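PDB 5YKZ: capsid protein from Penaeus vannamei nodavirus, which forms the shell of this shrimp virus, the part here being its protruding domain, which pairs with a second copy as a dimeric surface spike. Local coordinates for residues 28-33 and 112-117. Residues are numbered along the deposited sequence; the frame is centred on the assembly and turned at random.
Sequences QTVTGL and FNIIAA
Ile-114 sets its terminal methyl against two side chains of the facing segment: its CD1 lies 3.8 Å from CG1 of Val-30 and 4.0 Å from CD1 of Leu-33. The two meetings differ in kind. Val-30 and Ile-114 overlap side by side, each pointing toward the other's backbone, while Leu-33 and Ile-114 meet end on. Both branches of Val-30 are used, because with CG1 anti to the backbone N (chi1 179°) its CG2 is left to approach Phe-112, 3.9 Å from the ring atom CZ and at the ring edge. Strands 26-30 and 111-118 belong to one all-antiparallel sheet but stand far apart in its order; the axes of 28-30 and 112-117 come within 12.2 Å, their directions 35° apart. Alternate residues face each other, Gln-28 and Val-30 against Phe-112 and Ile-114, consistent with the sheet curling over into a sandwich- or barrel-like core. Leu-33, beyond the end of its strand, extends the apolar row and also touches Tyr-39 and Phe-95. At the other end Gln-28, its chain extended, brings NE2 to 3.9 Å from CE1 of Phe-112, again near the ring plane, with the amide turned 55° from the ring. That approach is not a hydrogen bond; the buried amide is satisfied by backbone at and just past the end of strand 7-15, OE1 accepting from the N of Ile-17 and NE2 donating to the O of Asn-15, two bonds that fix its rotation. Phe-16, between those two residues, meets the ring of Phe-112 in turn, while Leu-97 also packs against Phe-112.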
loop_
_atom_site.group_PDB
_atom_site.type_symbol
_atom_site.label_atom_id
_atom_site.label_comp_id
_atom_site.label_asym_id
_atom_site.label_seq_id
_atom_site.Cartn_x
_atom_site.Cartn_y
_atom_site.Cartn_z
ATOM N N GLN B 28 3.400 16.213 -9.902
ATOM C CA GLN B 28 4.580 15.549 -9.445
ATOM C C GLN B 28 5.110 14.803 -10.613
ATOM O O GLN B 28 4.486 13.893 -11.144
ATOM C CB GLN B 28 4.277 14.582 -8.278
ATOM C CG GLN B 28 5.459 13.792 -7.938
ATOM C CD GLN B 28 5.366 13.126 -6.566
ATOM O OE1 GLN B 28 4.376 13.249 -5.832
ATOM N NE2 GLN B 28 6.378 12.342 -6.228
ATOM N N THR B 29 6.307 15.137 -11.049
ATOM C CA THR B 29 7.042 14.434 -12.086
ATOM C C THR B 29 7.910 13.443 -11.493
ATOM O O THR B 29 8.781 13.725 -10.621
ATOM C CB THR B 29 7.822 15.446 -12.974
ATOM O OG1 THR B 29 6.925 16.348 -13.557
ATOM C CG2 THR B 29 8.622 14.765 -14.070
ATOM N N VAL B 30 7.780 12.170 -11.874
ATOM C CA VAL B 30 8.622 11.076 -11.448
ATOM C C VAL B 30 9.587 10.765 -12.591
ATOM O O VAL B 30 9.161 10.591 -13.721
ATOM C CB VAL B 30 7.756 9.857 -11.100
ATOM C CG1 VAL B 30 8.586 8.717 -10.678
ATOM C CG2 VAL B 30 6.737 10.215 -10.005
ATOM N N THR B 31 10.877 10.696 -12.244
ATOM C CA THR B 31 11.924 10.500 -13.213
ATOM C C THR B 31 12.776 9.310 -12.898
ATOM O O THR B 31 12.680 8.643 -11.882
ATOM C CB THR B 31 12.832 11.791 -13.201
ATOM O OG1 THR B 31 13.548 11.871 -11.984
ATOM C CG2 THR B 31 12.042 13.065 -13.441
ATOM N N GLY B 32 13.661 9.018 -13.840
ATOM C CA GLY B 32 14.661 8.027 -13.665
ATOM C C GLY B 32 14.254 6.608 -13.870
ATOM O O GLY B 32 14.995 5.750 -13.423
ATOM N N LEU B 33 13.164 6.362 -14.578
ATOM C CA LEU B 33 12.753 5.001 -14.836
ATOM C C LEU B 33 13.115 4.560 -16.287
ATOM O O LEU B 33 13.762 5.322 -17.012
ATOM C CB LEU B 33 11.230 4.957 -14.586
ATOM C CG LEU B 33 10.876 5.197 -13.114
ATOM C CD1 LEU B 33 9.372 5.527 -12.955
ATOM C CD2 LEU B 33 11.229 3.993 -12.285
ATOM N N PHE B 112 4.763 6.304 -2.258
ATOM C CA PHE B 112 4.345 5.167 -3.065
ATOM C C PHE B 112 5.537 4.330 -3.422
ATOM O O PHE B 112 6.680 4.826 -3.483
ATOM C CB PHE B 112 3.536 5.596 -4.328
ATOM C CG PHE B 112 4.254 6.599 -5.185
ATOM C CD1 PHE B 112 4.132 7.946 -4.918
ATOM C CD2 PHE B 112 4.951 6.188 -6.270
ATOM C CE1 PHE B 112 4.743 8.874 -5.740
ATOM C CE2 PHE B 112 5.529 7.125 -7.115
ATOM C CZ PHE B 112 5.428 8.466 -6.826
ATOM N N ASN B 113 5.280 3.050 -3.675
ATOM C CA ASN B 113 6.218 2.132 -4.285
ATOM C C ASN B 113 6.040 2.052 -5.717
ATOM O O ASN B 113 4.904 2.027 -6.170
ATOM C CB ASN B 113 6.086 0.747 -3.636
ATOM C CG ASN B 113 6.755 0.799 -2.189
ATOM O OD1 ASN B 113 7.833 1.299 -2.010
ATOM N ND2 ASN B 113 6.072 0.490 -1.320
ATOM N N ILE B 114 7.122 2.057 -6.500
ATOM C CA ILE B 114 7.086 1.885 -7.948
ATOM C C ILE B 114 7.485 0.461 -8.235
ATOM O O ILE B 114 8.628 0.047 -7.962
ATOM C CB ILE B 114 8.007 2.848 -8.657
ATOM C CG1 ILE B 114 7.744 4.305 -8.219
ATOM C CG2 ILE B 114 7.892 2.635 -10.159
ATOM C CD1 ILE B 114 8.545 5.310 -8.998
ATOM N N ILE B 115 6.552 -0.325 -8.698
ATOM C CA ILE B 115 6.658 -1.783 -8.857
ATOM C C ILE B 115 6.820 -2.074 -10.322
ATOM O O ILE B 115 6.175 -1.536 -11.174
ATOM C CB ILE B 115 5.421 -2.473 -8.326
ATOM C CG1 ILE B 115 5.233 -2.100 -6.878
ATOM C CG2 ILE B 115 5.573 -3.975 -8.474
ATOM C CD1 ILE B 115 3.945 -2.392 -6.302
ATOM N N ALA B 116 7.848 -2.921 -10.586
ATOM C CA ALA B 116 8.337 -3.218 -11.920
ATOM C C ALA B 116 8.487 -4.719 -12.136
ATOM O O ALA B 116 8.902 -5.434 -11.217
ATOM C CB ALA B 116 9.718 -2.539 -12.099
ATOM N N ALA B 117 8.290 -5.107 -13.367
ATOM C CA ALA B 117 8.735 -6.415 -13.749
ATOM C C ALA B 117 10.241 -6.493 -13.848
ATOM O O ALA B 117 10.892 -5.544 -14.231
ATOM C CB ALA B 117 8.176 -6.723 -15.105
#